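Long-range contact in putative exotoxin (superantigen) (Streptococcus pyogenes, PDB 1TY0), which probably acts as a secreted superantigen toxin, able to use one common surface for T-cell receptor binding and for dimerization: residues K63-L75 against I87-S99. Residues are numbered along the deposited sequence; the frame is centred on the assembly and turned at random.
Sequences KFTKNQKVNIFGL and IYGGVTPSVNSNS
N71 makes both backbone bonds of its hydrogen-bonded pair with T92, in the antiparallel hairpin of strands 69-74 and 84-93: its N gives a 2.8 Å hydrogen bond to T92 O, and its O receives T92 N at 3.1 Å. Its side-chain ND2 reaches N98 OD1 at 2.7 Å, arriving well above the N98 carbonyl plane, with the two amides turned 75° apart. A water takes the other N-H of ND2 and also joins T92 OG1 and P93 O. N27 N binds OD1, fixing the carbonyl end of the N71 amide. N98 is itself steadied by a nearly straight bond from its ND2 to S94 OG (2.9 Å), in the plane of the amide. Flanking backbone bonds, S94 N to K69 O and F73 N to G90 O, extend the pairing both ways. I72 and V91 share a face; a chi1 of 179° swings V91 CG1 away from the backbone N and against V70 CB at 3.9 Å. F64 CE2 meets P93 CG at 3.8 Å, and I87 CD1 reaches I72 CG2 at 3.6 Å. Q68 NE2 lies alongside P93, while Q68 OE1 accepts T65 N across a type II turn. In the OB-fold domain, strand 69-74 lies between strands 23-26 and 28-33 and strand 84-93, which in turn pairs in parallel with strand 51-55.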
loop_
_atom_site.group_PDB
_atom_site.type_symbol
_atom_site.label_atom_id
_atom_site.label_comp_id
_atom_site.label_asym_id
_atom_site.label_seq_id
_atom_site.Cartn_x
_atom_site.Cartn_y
_atom_site.Cartn_z
ATOM N N LYS A 63 -22.590 -12.880 12.354
ATOM C CA LYS A 63 -22.523 -14.020 11.442
ATOM C C LYS A 63 -21.292 -14.876 11.736
ATOM O O LYS A 63 -21.163 -15.989 11.226
ATOM C CB LYS A 63 -22.449 -13.541 9.989
ATOM C CG LYS A 63 -23.628 -12.703 9.522
ATOM C CD LYS A 63 -23.409 -12.253 8.084
ATOM C CE LYS A 63 -24.507 -11.324 7.602
ATOM N NZ LYS A 63 -24.250 -10.870 6.202
ATOM N N PHE A 64 -20.393 -14.348 12.562
ATOM C CA PHE A 64 -19.161 -15.044 12.915
ATOM C C PHE A 64 -19.094 -15.380 14.406
ATOM O O PHE A 64 -19.948 -14.957 15.184
ATOM C CB PHE A 64 -17.958 -14.176 12.521
ATOM C CG PHE A 64 -17.846 -13.930 11.038
ATOM C CD1 PHE A 64 -18.621 -12.955 10.419
ATOM C CD2 PHE A 64 -16.969 -14.682 10.260
ATOM C CE1 PHE A 64 -18.525 -12.729 9.041
ATOM C CE2 PHE A 64 -16.864 -14.469 8.890
ATOM C CZ PHE A 64 -17.643 -13.489 8.276
ATOM N N THR A 65 -18.078 -16.145 14.800
ATOM C CA THR A 65 -17.901 -16.517 16.200
ATOM C C THR A 65 -16.423 -16.439 16.574
ATOM O O THR A 65 -15.553 -16.638 15.726
ATOM C CB THR A 65 -18.417 -17.951 16.479
ATOM O OG1 THR A 65 -17.554 -18.904 15.852
ATOM C CG2 THR A 65 -19.822 -18.127 15.933
ATOM N N LYS A 66 -16.133 -16.134 17.837
ATOM C CA LYS A 66 -14.743 -16.046 18.269
ATOM C C LYS A 66 -14.006 -17.345 17.989
ATOM O O LYS A 66 -14.582 -18.434 18.061
ATOM C CB LYS A 66 -14.642 -15.726 19.767
ATOM C CG LYS A 66 -15.110 -14.339 20.154
ATOM C CD LYS A 66 -14.861 -14.067 21.632
ATOM C CE LYS A 66 -15.649 -15.019 22.520
ATOM N NZ LYS A 66 -15.435 -14.745 23.971
ATOM N N ASN A 67 -12.728 -17.198 17.659
ATOM C CA ASN A 67 -11.821 -18.297 17.358
ATOM C C ASN A 67 -12.106 -19.049 16.064
ATOM O O ASN A 67 -11.591 -20.142 15.838
ATOM C CB ASN A 67 -11.740 -19.245 18.549
ATOM C CG ASN A 67 -11.216 -18.547 19.785
ATOM O OD1 ASN A 67 -10.229 -17.811 19.714
ATOM N ND2 ASN A 67 -11.873 -18.761 20.919
ATOM N N GLN A 68 -12.930 -18.442 15.219
ATOM C CA GLN A 68 -13.236 -18.998 13.910
ATOM C C GLN A 68 -12.068 -18.499 13.061
ATOM O O GLN A 68 -11.530 -17.419 13.325
ATOM C CB GLN A 68 -14.544 -18.409 13.377
ATOM C CG GLN A 68 -14.949 -18.875 11.989
ATOM C CD GLN A 68 -16.187 -18.155 11.470
ATOM O OE1 GLN A 68 -16.947 -17.558 12.241
ATOM N NE2 GLN A 68 -16.402 -18.218 10.155
ATOM N N LYS A 69 -11.661 -19.281 12.066
ATOM C CA LYS A 69 -10.571 -18.876 11.189
ATOM C C LYS A 69 -11.158 -18.105 10.017
ATOM O O LYS A 69 -12.185 -18.491 9.454
ATOM C CB LYS A 69 -9.805 -20.099 10.674
ATOM C CG LYS A 69 -9.058 -20.868 11.754
ATOM C CD LYS A 69 -8.016 -19.992 12.428
ATOM C CE LYS A 69 -7.265 -20.755 13.515
ATOM N NZ LYS A 69 -8.165 -21.196 14.614
ATOM N N VAL A 70 -10.512 -17.003 9.656
ATOM C CA VAL A 70 -10.988 -16.188 8.550
ATOM C C VAL A 70 -9.855 -15.710 7.664
ATOM O O VAL A 70 -8.682 -15.764 8.040
ATOM C CB VAL A 70 -11.742 -14.933 9.052
ATOM C CG1 VAL A 70 -12.995 -15.338 9.819
ATOM C CG2 VAL A 70 -10.830 -14.095 9.935
ATOM N N ASN A 71 -10.225 -15.261 6.469
ATOM C CA ASN A 71 -9.270 -14.701 5.530
ATOM C C ASN A 71 -9.524 -13.210 5.498
ATOM O O ASN A 71 -10.661 -12.754 5.668
ATOM C CB ASN A 71 -9.463 -15.285 4.137
ATOM C CG ASN A 71 -9.105 -16.751 4.080
ATOM O OD1 ASN A 71 -8.166 -17.186 4.739
ATOM N ND2 ASN A 71 -9.846 -17.520 3.285
ATOM N N ILE A 72 -8.460 -12.453 5.273
ATOM C CA ILE A 72 -8.556 -11.010 5.235
ATOM C C ILE A 72 -8.034 -10.455 3.924
ATOM O O ILE A 72 -6.946 -10.820 3.474
ATOM C CB ILE A 72 -7.703 -10.362 6.347
ATOM C CG1 ILE A 72 -8.171 -10.841 7.719
ATOM C CG2 ILE A 72 -7.769 -8.834 6.231
ATOM C CD1 ILE A 72 -7.243 -10.425 8.851
ATOM N N PHE A 73 -8.827 -9.594 3.305
ATOM C CA PHE A 73 -8.395 -8.896 2.099
ATOM C C PHE A 73 -9.084 -7.552 2.192
ATOM O O PHE A 73 -10.242 -7.397 1.787
ATOM C CB PHE A 73 -8.809 -9.587 0.803
ATOM C CG PHE A 73 -8.071 -9.058 -0.398
ATOM C CD1 PHE A 73 -8.412 -7.828 -0.950
ATOM C CD2 PHE A 73 -6.981 -9.746 -0.921
ATOM C CE1 PHE A 73 -7.672 -7.288 -2.002
ATOM C CE2 PHE A 73 -6.236 -9.213 -1.975
ATOM C CZ PHE A 73 -6.585 -7.980 -2.513
ATOM N N GLY A 74 -8.370 -6.584 2.748
ATOM C CA GLY A 74 -8.942 -5.263 2.914
ATOM C C GLY A 74 -7.963 -4.164 2.589
ATOM O O GLY A 74 -6.745 -4.344 2.696
ATOM N N LEU A 75 -8.494 -3.015 2.189
ATOM C CA LEU A 75 -7.641 -1.884 1.849
ATOM C C LEU A 75 -7.518 -0.984 3.068
ATOM O O LEU A 75 -8.525 -0.520 3.612
ATOM C CB LEU A 75 -8.239 -1.123 0.659
ATOM C CG LEU A 75 -8.631 -2.026 -0.518
ATOM C CD1 LEU A 75 -9.161 -1.178 -1.679
ATOM C CD2 LEU A 75 -7.427 -2.845 -0.963
ATOM N N ILE A 87 -8.998 -1.625 8.489
ATOM C CA ILE A 87 -9.696 -1.823 7.218
ATOM C C ILE A 87 -11.203 -1.871 7.451
ATOM O O ILE A 87 -11.656 -1.952 8.594
ATOM C CB ILE A 87 -9.285 -3.165 6.552
ATOM C CG1 ILE A 87 -9.654 -4.337 7.470
ATOM C CG2 ILE A 87 -7.775 -3.172 6.267
ATOM C CD1 ILE A 87 -9.447 -5.712 6.839
ATOM N N TYR A 88 -11.971 -1.807 6.367
ATOM C CA TYR A 88 -13.429 -1.908 6.449
ATOM C C TYR A 88 -13.772 -3.243 5.801
ATOM O O TYR A 88 -13.348 -3.509 4.675
ATOM C CB TYR A 88 -14.109 -0.784 5.661
ATOM C CG TYR A 88 -13.908 0.598 6.226
ATOM C CD1 TYR A 88 -14.230 0.886 7.554
ATOM C CD2 TYR A 88 -13.439 1.636 5.420
ATOM C CE1 TYR A 88 -14.095 2.178 8.064
ATOM C CE2 TYR A 88 -13.305 2.929 5.919
ATOM C CZ TYR A 88 -13.634 3.193 7.239
ATOM O OH TYR A 88 -13.506 4.480 7.735
ATOM N N GLY A 89 -14.525 -4.085 6.503
ATOM C CA GLY A 89 -14.888 -5.382 5.951
ATOM C C GLY A 89 -13.690 -6.229 5.534
ATOM O O GLY A 89 -12.677 -6.275 6.241
ATOM N N GLY A 90 -13.817 -6.898 4.387
ATOM C CA GLY A 90 -12.755 -7.744 3.863
ATOM C C GLY A 90 -12.567 -9.065 4.594
ATOM O O GLY A 90 -11.562 -9.744 4.409
ATOM N N VAL A 91 -13.547 -9.449 5.403
ATOM C CA VAL A 91 -13.432 -10.672 6.196
ATOM C C VAL A 91 -14.339 -11.801 5.717
ATOM O O VAL A 91 -15.548 -11.631 5.629
ATOM C CB VAL A 91 -13.751 -10.366 7.673
ATOM C CG1 VAL A 91 -13.668 -11.636 8.511
ATOM C CG2 VAL A 91 -12.777 -9.311 8.196
ATOM N N THR A 92 -13.738 -12.952 5.420
ATOM C CA THR A 92 -14.482 -14.118 4.955
ATOM C C THR A 92 -14.087 -15.370 5.722
ATOM O O THR A 92 -12.984 -15.473 6.259
ATOM C CB THR A 92 -14.227 -14.410 3.455
ATOM O OG1 THR A 92 -12.813 -14.506 3.220
ATOM C CG2 THR A 92 -14.833 -13.319 2.586
ATOM N N PRO A 93 -14.993 -16.350 5.783
ATOM C CA PRO A 93 -14.682 -17.587 6.497
ATOM C C PRO A 93 -13.593 -18.333 5.736
ATOM O O PRO A 93 -13.630 -18.394 4.505
ATOM C CB PRO A 93 -16.006 -18.351 6.462
ATOM C CG PRO A 93 -17.035 -17.272 6.348
ATOM C CD PRO A 93 -16.405 -16.318 5.368
ATOM N N SER A 94 -12.614 -18.870 6.454
ATOM C CA SER A 94 -11.554 -19.651 5.823
ATOM C C SER A 94 -12.058 -21.083 5.951
ATOM O O SER A 94 -12.104 -21.625 7.054
ATOM C CB SER A 94 -10.235 -19.493 6.581
ATOM O OG SER A 94 -9.204 -20.235 5.952
ATOM N N VAL A 95 -12.441 -21.693 4.833
ATOM C CA VAL A 95 -12.989 -23.048 4.874
ATOM C C VAL A 95 -12.131 -24.159 4.276
ATOM O O VAL A 95 -12.531 -25.325 4.287
ATOM C CB VAL A 95 -14.380 -23.087 4.207
ATOM C CG1 VAL A 95 -15.330 -22.164 4.951
ATOM C CG2 VAL A 95 -14.274 -22.668 2.745
ATOM N N ASN A 96 -10.964 -23.810 3.750
ATOM C CA ASN A 96 -10.080 -24.820 3.184
ATOM C C ASN A 96 -8.663 -24.304 2.999
ATOM O O ASN A 96 -8.266 -23.329 3.638
ATOM C CB ASN A 96 -10.643 -25.363 1.859
ATOM C CG ASN A 96 -10.770 -24.301 0.778
ATOM O OD1 ASN A 96 -11.277 -24.579 -0.312
ATOM N ND2 ASN A 96 -10.313 -23.089 1.068
ATOM N N SER A 97 -7.901 -24.964 2.133
ATOM C CA SER A 97 -6.514 -24.588 1.881
ATOM C C SER A 97 -6.361 -23.238 1.189
ATOM O O SER A 97 -5.241 -22.770 0.973
ATOM C CB SER A 97 -5.822 -25.673 1.049
ATOM O OG SER A 97 -6.498 -25.880 -0.178
ATOM N N ASN A 98 -7.485 -22.615 0.845
ATOM C CA ASN A 98 -7.472 -21.317 0.181
ATOM C C ASN A 98 -6.515 -21.323 -1.006
ATOM O O ASN A 98 -5.634 -20.469 -1.115
ATOM C CB ASN A 98 -7.063 -20.225 1.175
ATOM C CG ASN A 98 -8.033 -20.105 2.336
ATOM O OD1 ASN A 98 -9.227 -19.870 2.137
ATOM N ND2 ASN A 98 -7.526 -20.267 3.556
ATOM N N SER A 99 -6.700 -22.295 -1.894
ATOM C CA SER A 99 -5.861 -22.429 -3.076
ATOM C C SER A 99 -6.716 -22.761 -4.292
ATOM O O SER A 99 -6.356 -23.614 -5.108
ATOM C CB SER A 99 -4.828 -23.534 -2.860
ATOM O OG SER A 99 -5.470 -24.780 -2.660
HETATM O O HOH W 1 -14.231 -20.469 9.249
HETATM O O HOH W 2 -12.537 -16.940 2.302
HETATM O O HOH W 3 -11.188 -1.252 3.674
#